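Local coordinates for protein heme oxygenase (Leptospira interrogans, PDB 5KZL) that probably degrades heme by oxidative ring opening to a biliverdin-type product, iron and carbon monoxide, and is linked to virulence of this spirochaete, at residues A[53-58]-A[130-135]; A[108-113]-A[202-207]. The protein carries 1 engineered substitution. One frame throughout, in Å; residues are numbered along the deposited sequence.

Interaction 1. Residues A[53-58]-A[130-135]; sequences YVYESM and YVRYLG. With HEM (protoporphyrin IX containing Fe), chain B.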
ATOM      1  N   TYR A  53      -9.521   2.921  -3.571  1.00  5.53           N
ATOM      2  CA  TYR A  53      -9.573   4.375  -3.383  1.00  5.57           C
ATOM      3  C   TYR A  53      -8.228   4.944  -2.910  1.00  9.89           C
ATOM      4  O   TYR A  53      -7.789   6.007  -3.357  1.00  9.11           O
ATOM      5  CB  TYR A  53     -10.753   4.753  -2.469  1.00  7.08           C
ATOM      6  CG  TYR A  53     -12.083   4.487  -3.129  1.00  7.83           C
ATOM      7  CD1 TYR A  53     -12.447   5.152  -4.299  1.00  9.75           C
ATOM      8  CD2 TYR A  53     -12.966   3.539  -2.612  1.00  7.94           C
ATOM      9  CE1 TYR A  53     -13.656   4.887  -4.936  1.00 11.00           C
ATOM     10  CE2 TYR A  53     -14.173   3.249  -3.254  1.00  8.21           C
ATOM     11  CZ  TYR A  53     -14.526   3.954  -4.398  1.00 12.40           C
ATOM     12  OH  TYR A  53     -15.722   3.738  -5.048  1.00 14.31           O
ATOM     13  N   VAL A  54      -7.556   4.205  -2.032  1.00  6.36           N
ATOM     14  CA  VAL A  54      -6.264   4.634  -1.478  1.00  5.32           C
ATOM     15  C   VAL A  54      -5.211   4.717  -2.578  1.00  8.68           C
ATOM     16  O   VAL A  54      -4.574   5.763  -2.743  1.00  7.36           O
ATOM     17  CB  VAL A  54      -5.850   3.683  -0.323  1.00  9.21           C
ATOM     18  CG1 VAL A  54      -4.380   3.872   0.062  1.00  9.92           C
ATOM     19  CG2 VAL A  54      -6.774   3.859   0.886  1.00  9.51           C
ATOM     20  N   TYR A  55      -5.021   3.619  -3.324  1.00  5.85           N
ATOM     21  CA  TYR A  55      -4.026   3.593  -4.399  1.00  4.96           C
ATOM     22  C   TYR A  55      -4.377   4.525  -5.547  1.00  9.53           C
ATOM     23  O   TYR A  55      -3.468   5.102  -6.111  1.00  8.84           O
ATOM     24  CB  TYR A  55      -3.782   2.159  -4.880  1.00  5.35           C
ATOM     25  CG  TYR A  55      -2.982   1.329  -3.899  1.00  5.68           C
ATOM     26  CD1 TYR A  55      -1.594   1.305  -3.951  1.00  7.25           C
ATOM     27  CD2 TYR A  55      -3.615   0.555  -2.932  1.00  6.88           C
ATOM     28  CE1 TYR A  55      -0.848   0.522  -3.067  1.00  9.29           C
ATOM     29  CE2 TYR A  55      -2.880  -0.250  -2.053  1.00  8.17           C
ATOM     30  CZ  TYR A  55      -1.498  -0.254  -2.125  1.00 11.28           C
ATOM     31  OH  TYR A  55      -0.771  -1.026  -1.267  1.00  9.48           O
ATOM     32  N   GLU A  56      -5.668   4.692  -5.893  1.00  9.05           N
ATOM     33  CA  GLU A  56      -6.079   5.637  -6.940  1.00  9.16           C
ATOM     34  C   GLU A  56      -5.574   7.033  -6.576  1.00  9.86           C
ATOM     35  O   GLU A  56      -4.971   7.700  -7.417  1.00 11.60           O
ATOM     36  CB  GLU A  56      -7.605   5.646  -7.104  1.00 10.60           C
ATOM     37  CG  GLU A  56      -8.129   6.779  -7.975  1.00 14.64           C
ATOM     38  CD  GLU A  56      -9.638   6.797  -8.096  1.00 28.76           C
ATOM     39  OE1 GLU A  56     -10.326   6.896  -7.054  1.00 13.64           O
ATOM     40  OE2 GLU A  56     -10.132   6.704  -9.241  1.00 17.15           O
ATOM     41  N   SER A  57      -5.800   7.465  -5.323  1.00  6.04           N
ATOM     42  CA  SER A  57      -5.362   8.776  -4.818  1.00  6.66           C
ATOM     43  C   SER A  57      -3.835   8.861  -4.746  1.00  9.35           C
ATOM     44  O   SER A  57      -3.253   9.820  -5.261  1.00  9.40           O
ATOM     45  CB  SER A  57      -5.956   9.051  -3.443  1.00  9.66           C
ATOM     46  OG  SER A  57      -5.580  10.363  -3.044  1.00 12.63           O
ATOM     47  N   MET A  58      -3.182   7.845  -4.115  1.00  6.12           N
ATOM     48  CA  MET A  58      -1.731   7.851  -4.015  0.50  4.73           C
ATOM     49  C   MET A  58      -1.076   7.957  -5.392  1.00  8.47           C
ATOM     50  O   MET A  58      -0.157   8.770  -5.543  1.00  7.89           O
ATOM     51  CB  MET A  58      -1.238   6.645  -3.206  0.50  6.02           C
ATOM     52  CG  MET A  58       0.261   6.621  -3.028  0.50  8.38           C
ATOM     53  SD  MET A  58       0.822   5.434  -1.799  0.50 10.93           S
ATOM     54  CE  MET A  58       0.363   3.943  -2.548  0.50  7.62           C
ATOM     55  N   TYR A 130       6.722   3.975   0.772  1.00  5.28           N
ATOM     56  CA  TYR A 130       7.355   2.976   1.646  1.00  4.92           C
ATOM     57  C   TYR A 130       6.347   2.021   2.307  1.00  7.54           C
ATOM     58  O   TYR A 130       6.457   0.802   2.148  1.00  7.63           O
ATOM     59  CB  TYR A 130       8.249   3.654   2.730  1.00  6.36           C
ATOM     60  CG  TYR A 130       8.708   2.692   3.817  1.00  7.88           C
ATOM     61  CD1 TYR A 130       9.781   1.829   3.607  1.00  9.75           C
ATOM     62  CD2 TYR A 130       8.061   2.640   5.050  1.00  8.94           C
ATOM     63  CE1 TYR A 130      10.186   0.920   4.594  1.00  7.33           C
ATOM     64  CE2 TYR A 130       8.434   1.710   6.027  1.00  9.34           C
ATOM     65  CZ  TYR A 130       9.527   0.887   5.813  1.00 14.75           C
ATOM     66  OH  TYR A 130       9.895  -0.026   6.782  1.00 13.39           O
ATOM     67  N   VAL A 131       5.411   2.568   3.090  1.00  4.85           N
ATOM     68  CA  VAL A 131       4.472   1.775   3.880  1.00  4.17           C
ATOM     69  C   VAL A 131       3.650   0.867   3.001  1.00  6.31           C
ATOM     70  O   VAL A 131       3.612  -0.326   3.262  1.00  7.08           O
ATOM     71  CB  VAL A 131       3.600   2.617   4.851  1.00  6.57           C
ATOM     72  CG1 VAL A 131       2.626   1.725   5.605  1.00  5.71           C
ATOM     73  CG2 VAL A 131       4.476   3.382   5.838  1.00  6.05           C
ATOM     74  N   ARG A 132       3.018   1.413   1.963  1.00  4.52           N
ATOM     75  CA  ARG A 132       2.235   0.586   1.051  1.00  4.09           C
ATOM     76  C   ARG A 132       3.100  -0.216   0.029  1.00  7.30           C
ATOM     77  O   ARG A 132       3.060  -1.439   0.076  1.00  6.19           O
ATOM     78  CB  ARG A 132       1.114   1.398   0.344  1.00  4.28           C
ATOM     79  CG  ARG A 132      -0.108   1.741   1.251  1.00  5.37           C
ATOM     80  CD  ARG A 132      -0.696   0.608   2.139  1.00 11.11           C
ATOM     81  NE  ARG A 132      -0.834  -0.682   1.447  1.00 10.31           N
ATOM     82  CZ  ARG A 132      -1.193  -1.839   2.001  1.00 15.15           C
ATOM     83  NH1 ARG A 132      -1.524  -1.899   3.292  1.00  7.84           N
ATOM     84  NH2 ARG A 132      -1.212  -2.951   1.275  1.00  5.63           N
ATOM     85  N   TYR A 133       3.837   0.432  -0.896  1.00  5.04           N
ATOM     86  CA  TYR A 133       4.541  -0.340  -1.946  1.00  5.37           C
ATOM     87  C   TYR A 133       5.638  -1.246  -1.474  1.00  9.02           C
ATOM     88  O   TYR A 133       5.718  -2.369  -1.975  1.00  7.59           O
ATOM     89  CB  TYR A 133       5.104   0.556  -3.035  1.00  6.49           C
ATOM     90  CG  TYR A 133       4.085   1.382  -3.781  1.00  8.08           C
ATOM     91  CD1 TYR A 133       2.891   0.815  -4.239  1.00  8.86           C
ATOM     92  CD2 TYR A 133       4.351   2.702  -4.117  1.00  9.33           C
ATOM     93  CE1 TYR A 133       1.967   1.568  -4.963  1.00 10.34           C
ATOM     94  CE2 TYR A 133       3.443   3.460  -4.853  1.00  9.66           C
ATOM     95  CZ  TYR A 133       2.256   2.889  -5.274  1.00 14.09           C
ATOM     96  OH  TYR A 133       1.366   3.659  -5.970  1.00 12.57           O
ATOM     97  N   LEU A 134       6.508  -0.792  -0.534  1.00  8.14           N
ATOM     98  CA  LEU A 134       7.560  -1.731  -0.130  1.00  7.10           C
ATOM     99  C   LEU A 134       6.952  -2.933   0.616  1.00  8.93           C
ATOM    100  O   LEU A 134       7.415  -4.053   0.419  1.00  9.40           O
ATOM    101  CB  LEU A 134       8.733  -1.055   0.637  1.00  6.78           C
ATOM    102  CG  LEU A 134       9.954  -1.956   0.900  1.00 11.27           C
ATOM    103  CD1 LEU A 134      10.500  -2.615  -0.387  1.00 11.26           C
ATOM    104  CD2 LEU A 134      11.030  -1.209   1.649  1.00 11.62           C
ATOM    105  N   GLY A 135       5.867  -2.704   1.359  1.00  6.04           N
ATOM    106  CA  GLY A 135       5.119  -3.772   2.027  1.00  5.23           C
ATOM    107  C   GLY A 135       4.510  -4.733   1.021  1.00  6.96           C
ATOM    108  O   GLY A 135       4.623  -5.954   1.175  1.00  6.70           O
TER
HETATM  109  CHA HEM B 301       7.618  -6.191   5.239  0.50  7.70           C
HETATM  110  CHB HEM B 301       4.089  -3.028   5.414  0.50  7.40           C
HETATM  111  CHC HEM B 301       1.157  -6.531   6.823  0.50  7.47           C
HETATM  112  CHD HEM B 301       4.433  -9.691   5.762  0.50  7.82           C
HETATM  113  C1A HEM B 301       6.904  -5.045   5.160  0.50  7.25           C
HETATM  114  C2A HEM B 301       7.488  -3.764   4.888  0.50  7.66           C
HETATM  115  C3A HEM B 301       6.496  -2.881   4.966  0.50  7.59           C
HETATM  116  C4A HEM B 301       5.322  -3.578   5.251  0.50  7.05           C
HETATM  117  CMA HEM B 301       6.575  -1.423   4.737  0.50  8.90           C
HETATM  118  CAA HEM B 301       8.930  -3.457   4.569  0.50  9.05           C
HETATM  119  CBA HEM B 301       9.830  -3.411   5.825  0.50 10.37           C
HETATM  120  CGA HEM B 301      11.180  -2.951   5.462  0.50 11.54           C
HETATM  121  O1A HEM B 301      11.621  -1.942   5.922  0.50 12.80           O
HETATM  122  O2A HEM B 301      11.823  -3.625   4.675  0.50 12.46           O
HETATM  123  C1B HEM B 301       2.957  -3.700   5.842  0.50  6.98           C
HETATM  124  C2B HEM B 301       1.698  -3.045   6.161  0.50  7.10           C
HETATM  125  C3B HEM B 301       0.893  -4.050   6.558  0.50  7.33           C
HETATM  126  C4B HEM B 301       1.669  -5.297   6.485  0.50  6.92           C
HETATM  127  CMB HEM B 301       1.342  -1.603   6.039  0.50  8.75           C
HETATM  128  CAB HEM B 301      -0.446  -4.027   6.995  0.50  8.42           C
HETATM  129  CBB HEM B 301      -0.878  -2.905   7.274  0.50 15.73           C
HETATM  130  C1C HEM B 301       1.697  -7.732   6.530  0.50  6.81           C
HETATM  131  C2C HEM B 301       1.013  -8.978   6.472  0.50  7.42           C
HETATM  132  C3C HEM B 301       1.966  -9.872   6.156  0.50  7.49           C
HETATM  133  C4C HEM B 301       3.212  -9.167   5.989  0.50  7.13           C
HETATM  134  CMC HEM B 301      -0.477  -9.222   6.710  0.50  8.85           C
HETATM  135  CAC HEM B 301       1.729 -11.289   6.007  0.50  8.40           C
HETATM  136  CBC HEM B 301       2.537 -12.012   5.346  0.50 10.37           C
HETATM  137  C1D HEM B 301       5.610  -8.983   5.634  0.50  7.39           C
HETATM  138  C2D HEM B 301       6.931  -9.637   5.450  0.50  7.80           C
HETATM  139  C3D HEM B 301       7.792  -8.668   5.274  0.50  7.86           C
HETATM  140  C4D HEM B 301       7.024  -7.418   5.372  0.50  7.35           C
HETATM  141  CMD HEM B 301       7.200 -11.100   5.396  0.50  9.42           C
HETATM  142  CAD HEM B 301       9.274  -8.839   5.083  0.50  8.90           C
HETATM  143  CBD HEM B 301       9.659  -9.305   3.728  0.50  9.98           C
HETATM  144  CGD HEM B 301      11.136  -9.446   3.551  0.50 11.10           C
HETATM  145  O1D HEM B 301      11.891  -8.940   4.291  0.50 11.65           O
HETATM  146  O2D HEM B 301      11.518 -10.077   2.613  0.50 12.02           O
HETATM  147  NA  HEM B 301       5.603  -4.845   5.400  0.50  7.11           N
HETATM  148  NB  HEM B 301       2.823  -4.955   6.104  0.50  6.63           N
HETATM  149  NC  HEM B 301       2.969  -7.913   6.253  0.50  6.87           N
HETATM  150  ND  HEM B 301       5.743  -7.675   5.568  0.50  7.03           N
HETATM  151 FE   HEM B 301       4.327  -6.373   5.843  0.50  6.93          FE
HETATM  152  O   HOH W   1       3.706  -6.636   3.668  1.00 13.57           O
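Y55 and R132 both turn CG anti to the carbonyl carbon (chi1 -73° in Y55 and -75° in R132), and the arginine chain then bends at chi2 and chi3, which brings NE to the tyrosine hydroxyl. R132 NE donates to Y55 OH over 2.7 Å in a nearly straight bond (N-H...O 161°), and the oxygen sits at the guanidinium edge, close to its plane. R132 NH2 adds a longer, weak bond to Y55 OH at 3.2 Å. Ring and guanidinium planes stand almost perpendicular. D136, just after the second segment, ties this pair together: OD1 makes a salt bridge with R132 NH2 and OD2 hydrogen-bonds Y55 OH. The carboxylate probably offsets the buried charge and helps fix the rotation of the guanidinium.

Beside this polar group, the Y55 and Y133 rings slide past each other in opposite directions at an oblique tilt, with Y55 CE1 3.6 Å from Y133 CE1 near the edge of the Y55 ring. M58 approaches Y133 from the facing helix. In the conformer given, one of two deposited, M58 CE makes a CH-pi contact over one face of the Y133 ring toward its rim, 3.5 Å from Y133 CZ; the sulfur stands farther off, oblique to the ring, as a Met-aromatic contact. Y133 OH is hydrogen-bonded to E59.

On the heme side of helix 125-151, Y130 OH bonds HEM O1A at 2.7 Å and G135 CA comes within 3.2 Å of HEM C4A. G135 O accepts a hydrogen bond from the iron-bound water. A glycine backbone lying close over the porphyrin, on the side of the iron-bound water, is characteristic of the distal helix of heme oxygenases.

Interaction 2. Residues A[108-113]-A[202-207]; sequences QDYVQR and FLLNQG. With HEM (protoporphyrin IX containing Fe), chain B.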
ATOM      1  N   GLN A 108     -12.014   7.456   3.266  1.00  7.01           N
ATOM      2  CA  GLN A 108     -12.090   8.905   3.003  1.00  7.73           C
ATOM      3  C   GLN A 108     -11.042   9.719   3.782  1.00 12.48           C
ATOM      4  O   GLN A 108     -10.479  10.674   3.241  1.00 13.29           O
ATOM      5  CB  GLN A 108     -13.506   9.425   3.339  1.00  8.59           C
ATOM      6  CG  GLN A 108     -14.561   9.047   2.309  1.00 10.67           C
ATOM      7  CD  GLN A 108     -15.922   9.512   2.767  1.00 29.87           C
ATOM      8  OE1 GLN A 108     -16.095  10.661   3.182  1.00 24.88           O
ATOM      9  NE2 GLN A 108     -16.913   8.622   2.737  1.00 21.53           N
ATOM     10  N   ASP A 109     -10.797   9.354   5.049  1.00 10.85           N
ATOM     11  CA  ASP A 109      -9.821  10.054   5.867  1.00  9.86           C
ATOM     12  C   ASP A 109      -8.412   9.787   5.372  1.00 11.16           C
ATOM     13  O   ASP A 109      -7.567  10.686   5.403  1.00 10.99           O
ATOM     14  CB  ASP A 109      -9.987   9.681   7.333  1.00 11.89           C
ATOM     15  CG  ASP A 109     -11.296  10.190   7.934  1.00 18.45           C
ATOM     16  OD1 ASP A 109     -11.939  11.087   7.316  1.00 21.86           O
ATOM     17  OD2 ASP A 109     -11.664   9.720   9.016  1.00 18.46           O
ATOM     18  N   TYR A 110      -8.182   8.563   4.876  1.00  7.35           N
ATOM     19  CA  TYR A 110      -6.895   8.128   4.329  1.00  5.92           C
ATOM     20  C   TYR A 110      -6.636   8.904   3.030  1.00  9.57           C
ATOM     21  O   TYR A 110      -5.602   9.554   2.933  1.00  9.11           O
ATOM     22  CB  TYR A 110      -6.905   6.590   4.118  1.00  5.97           C
ATOM     23  CG  TYR A 110      -5.575   5.881   3.893  1.00  6.61           C
ATOM     24  CD1 TYR A 110      -4.456   6.571   3.416  1.00  9.82           C
ATOM     25  CD2 TYR A 110      -5.460   4.505   4.074  1.00  6.09           C
ATOM     26  CE1 TYR A 110      -3.252   5.909   3.153  1.00 10.02           C
ATOM     27  CE2 TYR A 110      -4.266   3.836   3.814  1.00  7.13           C
ATOM     28  CZ  TYR A 110      -3.161   4.544   3.368  1.00  7.74           C
ATOM     29  OH  TYR A 110      -2.006   3.868   3.050  1.00  9.27           O
ATOM     30  N   VAL A 111      -7.603   8.931   2.098  1.00  8.39           N
ATOM     31  CA  VAL A 111      -7.516   9.672   0.825  1.00  8.76           C
ATOM     32  C   VAL A 111      -7.289  11.183   1.091  1.00 10.66           C
ATOM     33  O   VAL A 111      -6.465  11.824   0.435  1.00  8.80           O
ATOM     34  CB  VAL A 111      -8.772   9.358  -0.064  1.00 12.69           C
ATOM     35  CG1 VAL A 111      -8.899  10.320  -1.253  1.00 12.52           C
ATOM     36  CG2 VAL A 111      -8.762   7.909  -0.550  1.00 12.26           C
ATOM     37  N   GLN A 112      -7.992  11.746   2.078  1.00  8.93           N
ATOM     38  CA  GLN A 112      -7.809  13.144   2.446  1.00  9.27           C
ATOM     39  C   GLN A 112      -6.358  13.382   2.879  1.00 11.27           C
ATOM     40  O   GLN A 112      -5.762  14.390   2.497  1.00 10.67           O
ATOM     41  CB  GLN A 112      -8.752  13.518   3.597  1.00 11.32           C
ATOM     42  CG  GLN A 112      -8.492  14.908   4.174  1.00 18.35           C
ATOM     43  CD  GLN A 112      -9.019  16.044   3.320  1.00 30.78           C
ATOM     44  OE1 GLN A 112      -9.290  15.907   2.117  1.00 22.88           O
ATOM     45  NE2 GLN A 112      -9.179  17.201   3.937  1.00 22.17           N
ATOM     46  N   ARG A 113      -5.806  12.467   3.683  1.00  9.13           N
ATOM     47  CA  ARG A 113      -4.435  12.606   4.136  1.00  8.03           C
ATOM     48  C   ARG A 113      -3.501  12.638   2.954  1.00 10.51           C
ATOM     49  O   ARG A 113      -2.666  13.535   2.890  1.00  7.73           O
ATOM     50  CB  ARG A 113      -4.021  11.525   5.144  1.00  8.96           C
ATOM     51  CG  ARG A 113      -2.571  11.651   5.604  1.00 11.82           C
ATOM     52  CD  ARG A 113      -2.388  12.828   6.517  1.00 14.70           C
ATOM     53  NE  ARG A 113      -1.109  12.810   7.226  1.00 16.46           N
ATOM     54  CZ  ARG A 113      -0.968  13.244   8.472  1.00 23.39           C
ATOM     55  NH1 ARG A 113      -2.013  13.718   9.139  1.00 13.15           N
ATOM     56  NH2 ARG A 113       0.218  13.205   9.062  1.00 15.15           N
ATOM     57  N   PHE A 202       0.654   3.777   8.773  1.00  7.56           N
ATOM     58  CA  PHE A 202       0.315   2.496   9.409  1.00  6.34           C
ATOM     59  C   PHE A 202      -1.004   2.630  10.161  1.00 11.41           C
ATOM     60  O   PHE A 202      -1.856   1.750  10.049  1.00  8.43           O
ATOM     61  CB  PHE A 202       1.420   1.987  10.365  1.00  7.69           C
ATOM     62  CG  PHE A 202       2.482   1.148   9.690  1.00  8.36           C
ATOM     63  CD1 PHE A 202       2.253  -0.195   9.394  1.00 10.81           C
ATOM     64  CD2 PHE A 202       3.723   1.692   9.375  1.00 10.75           C
ATOM     65  CE1 PHE A 202       3.237  -0.964   8.749  1.00 11.54           C
ATOM     66  CE2 PHE A 202       4.704   0.926   8.741  1.00 12.61           C
ATOM     67  CZ  PHE A 202       4.455  -0.388   8.414  1.00 10.59           C
ATOM     68  N   LEU A 203      -1.192   3.763  10.881  1.00  8.57           N
ATOM     69  CA  LEU A 203      -2.437   3.998  11.627  1.00  9.08           C
ATOM     70  C   LEU A 203      -3.651   4.085  10.692  1.00 10.47           C
ATOM     71  O   LEU A 203      -4.729   3.557  11.026  1.00  9.88           O
ATOM     72  CB  LEU A 203      -2.319   5.296  12.440  1.00 11.25           C
ATOM     73  CG  LEU A 203      -3.368   5.447  13.549  1.00 19.34           C
ATOM     74  CD1 LEU A 203      -3.051   4.501  14.758  1.00 21.62           C
ATOM     75  CD2 LEU A 203      -3.455   6.892  14.012  1.00 23.28           C
ATOM     76  N   LEU A 204      -3.472   4.724   9.516  1.00  7.66           N
ATOM     77  CA  LEU A 204      -4.585   4.868   8.556  1.00  7.56           C
ATOM     78  C   LEU A 204      -4.970   3.508   7.982  1.00 10.04           C
ATOM     79  O   LEU A 204      -6.156   3.250   7.807  1.00  9.27           O
ATOM     80  CB  LEU A 204      -4.260   5.884   7.460  1.00  7.78           C
ATOM     81  CG  LEU A 204      -4.226   7.374   7.934  1.00  9.59           C
ATOM     82  CD1 LEU A 204      -3.437   8.230   6.957  1.00  9.37           C
ATOM     83  CD2 LEU A 204      -5.614   7.941   8.047  1.00 11.54           C
ATOM     84  N   ASN A 205      -3.978   2.613   7.800  1.00  5.78           N
ATOM     85  CA  ASN A 205      -4.240   1.237   7.361  1.00  6.17           C
ATOM     86  C   ASN A 205      -4.970   0.455   8.441  1.00  9.16           C
ATOM     87  O   ASN A 205      -5.910  -0.262   8.120  1.00  7.77           O
ATOM     88  CB  ASN A 205      -2.939   0.536   6.955  1.00  6.96           C
ATOM     89  CG  ASN A 205      -2.574   0.903   5.549  1.00 14.05           C
ATOM     90  OD1 ASN A 205      -3.038   0.269   4.602  1.00 10.75           O
ATOM     91  ND2 ASN A 205      -1.913   2.049   5.370  1.00  5.84           N
ATOM     92  N   GLN A 206      -4.574   0.621   9.734  1.00  9.27           N
ATOM     93  CA  GLN A 206      -5.270  -0.020  10.866  1.00  9.81           C
ATOM     94  C   GLN A 206      -6.734   0.454  10.888  1.00 13.94           C
ATOM     95  O   GLN A 206      -7.628  -0.344  11.172  1.00 12.64           O
ATOM     96  CB  GLN A 206      -4.603   0.333  12.208  1.00 11.08           C
ATOM     97  CG  GLN A 206      -3.169  -0.164  12.344  1.00 32.05           C
ATOM     98  CD  GLN A 206      -2.549   0.078  13.709  1.00 56.18           C
ATOM     99  OE1 GLN A 206      -3.174  -0.139  14.756  1.00 51.95           O
ATOM    100  NE2 GLN A 206      -1.268   0.466  13.725  1.00 46.51           N
ATOM    101  N   GLY A 207      -6.948   1.731  10.559  1.00 11.45           N
ATOM    102  CA  GLY A 207      -8.270   2.351  10.483  1.00 10.64           C
ATOM    103  C   GLY A 207      -9.187   1.699   9.465  1.00 13.53           C
ATOM    104  O   GLY A 207     -10.336   1.374   9.779  1.00 13.74           O
TER
HETATM  105  CHA HEM B 301       7.618  -6.191   5.239  0.50  7.70           C
HETATM  106  CHB HEM B 301       4.089  -3.028   5.414  0.50  7.40           C
HETATM  107  CHC HEM B 301       1.157  -6.531   6.823  0.50  7.47           C
HETATM  108  CHD HEM B 301       4.433  -9.691   5.762  0.50  7.82           C
HETATM  109  C1A HEM B 301       6.904  -5.045   5.160  0.50  7.25           C
HETATM  110  C2A HEM B 301       7.488  -3.764   4.888  0.50  7.66           C
HETATM  111  C3A HEM B 301       6.496  -2.881   4.966  0.50  7.59           C
HETATM  112  C4A HEM B 301       5.322  -3.578   5.251  0.50  7.05           C
HETATM  113  CMA HEM B 301       6.575  -1.423   4.737  0.50  8.90           C
HETATM  114  CAA HEM B 301       8.930  -3.457   4.569  0.50  9.05           C
HETATM  115  CBA HEM B 301       9.830  -3.411   5.825  0.50 10.37           C
HETATM  116  CGA HEM B 301      11.180  -2.951   5.462  0.50 11.54           C
HETATM  117  O1A HEM B 301      11.621  -1.942   5.922  0.50 12.80           O
HETATM  118  O2A HEM B 301      11.823  -3.625   4.675  0.50 12.46           O
HETATM  119  C1B HEM B 301       2.957  -3.700   5.842  0.50  6.98           C
HETATM  120  C2B HEM B 301       1.698  -3.045   6.161  0.50  7.10           C
HETATM  121  C3B HEM B 301       0.893  -4.050   6.558  0.50  7.33           C
HETATM  122  C4B HEM B 301       1.669  -5.297   6.485  0.50  6.92           C
HETATM  123  CMB HEM B 301       1.342  -1.603   6.039  0.50  8.75           C
HETATM  124  CAB HEM B 301      -0.446  -4.027   6.995  0.50  8.42           C
HETATM  125  CBB HEM B 301      -0.878  -2.905   7.274  0.50 15.73           C
HETATM  126  C1C HEM B 301       1.697  -7.732   6.530  0.50  6.81           C
HETATM  127  C2C HEM B 301       1.013  -8.978   6.472  0.50  7.42           C
HETATM  128  C3C HEM B 301       1.966  -9.872   6.156  0.50  7.49           C
HETATM  129  C4C HEM B 301       3.212  -9.167   5.989  0.50  7.13           C
HETATM  130  CMC HEM B 301      -0.477  -9.222   6.710  0.50  8.85           C
HETATM  131  CAC HEM B 301       1.729 -11.289   6.007  0.50  8.40           C
HETATM  132  CBC HEM B 301       2.537 -12.012   5.346  0.50 10.37           C
HETATM  133  C1D HEM B 301       5.610  -8.983   5.634  0.50  7.39           C
HETATM  134  C2D HEM B 301       6.931  -9.637   5.450  0.50  7.80           C
HETATM  135  C3D HEM B 301       7.792  -8.668   5.274  0.50  7.86           C
HETATM  136  C4D HEM B 301       7.024  -7.418   5.372  0.50  7.35           C
HETATM  137  CMD HEM B 301       7.200 -11.100   5.396  0.50  9.42           C
HETATM  138  CAD HEM B 301       9.274  -8.839   5.083  0.50  8.90           C
HETATM  139  CBD HEM B 301       9.659  -9.305   3.728  0.50  9.98           C
HETATM  140  CGD HEM B 301      11.136  -9.446   3.551  0.50 11.10           C
HETATM  141  O1D HEM B 301      11.891  -8.940   4.291  0.50 11.65           O
HETATM  142  O2D HEM B 301      11.518 -10.077   2.613  0.50 12.02           O
HETATM  143  NA  HEM B 301       5.603  -4.845   5.400  0.50  7.11           N
HETATM  144  NB  HEM B 301       2.823  -4.955   6.104  0.50  6.63           N
HETATM  145  NC  HEM B 301       2.969  -7.913   6.253  0.50  6.87           N
HETATM  146  ND  HEM B 301       5.743  -7.675   5.568  0.50  7.03           N
HETATM  147 FE   HEM B 301       4.327  -6.373   5.843  0.50  6.93          FE
HETATM  148  O   HOH W   1       3.706  -6.636   3.668  1.00 13.57           O
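The Y110 ring carries L204 CB over one face, offset toward the rim, and has N205 OD1 at its edge, in the ring plane. The N205 amide stands at 79° to that ring. These groups join helices 105-120 and 188-210 in the all-helical heme oxygenase fold; the axes of segments 108-113 and 202-207 pass 9.8 Å apart, roughly antiparallel at 156°.

L204 CB meets Y110 CG at 3.8 Å, a CH-pi contact over the face. The branches of the leucine spread from there: CD2 reaches the tyrosine backbone, 3.9 Å from Y110 CA, while CD1 lies against the aliphatic part of R113, 3.8 Å from R113 CG. Bent at chi2, the arginine sends its charged end on to a salt bridge with E197, and it is the R113 methylenes CB and CG that meet the leucine.

Y110 has CG anti to its backbone N (chi1 -165°), which directs the hydroxyl inward to N205. There N205 ND2 donates to Y110 OH at 2.9 Å, with the oxygen tilted somewhat out of the amide plane. Both ends of the amide have further partners, ND2 with V201 O one turn back on its own helix and OD1 with R132 NH1, so its flip is set by three bonds and the group bridges three helices. V201 and V54 also touch Y110, packing it into the interior, whereas D109 is exposed to solvent.

F202 belongs to the opposite side of the same helix, turned from Y110 toward the cofactor. The methyl of pyrrole B lies oblique to its ring, with E21, H22 and V131 touching F202 as well, and F202 CE1 comes to 3.4 Å from the methyl carbon HEM CMB.

How the interactions relate
Interaction 1 is wholly buried near the centre of the chain, and interaction 2 lies about 11 Å from it, centre to centre, and reaches the surface at D109. Their segments alternate along the chain, and helix 105-120 leads into helix 125-151. The first contact combines a charged guanidinium-tyrosine group with aromatic and methionine packing, whereas in the second leucine packs on a tyrosine ring beside one amide bond. They meet where Y110 OH packs on the R132 side chain, 3.4 Å from R132 CG, and where Y53 O touches V111 CG2. Both also reach the cofactor: 130-135 covers the water-bearing face, while 202-207 meets the pyrrole B methyl.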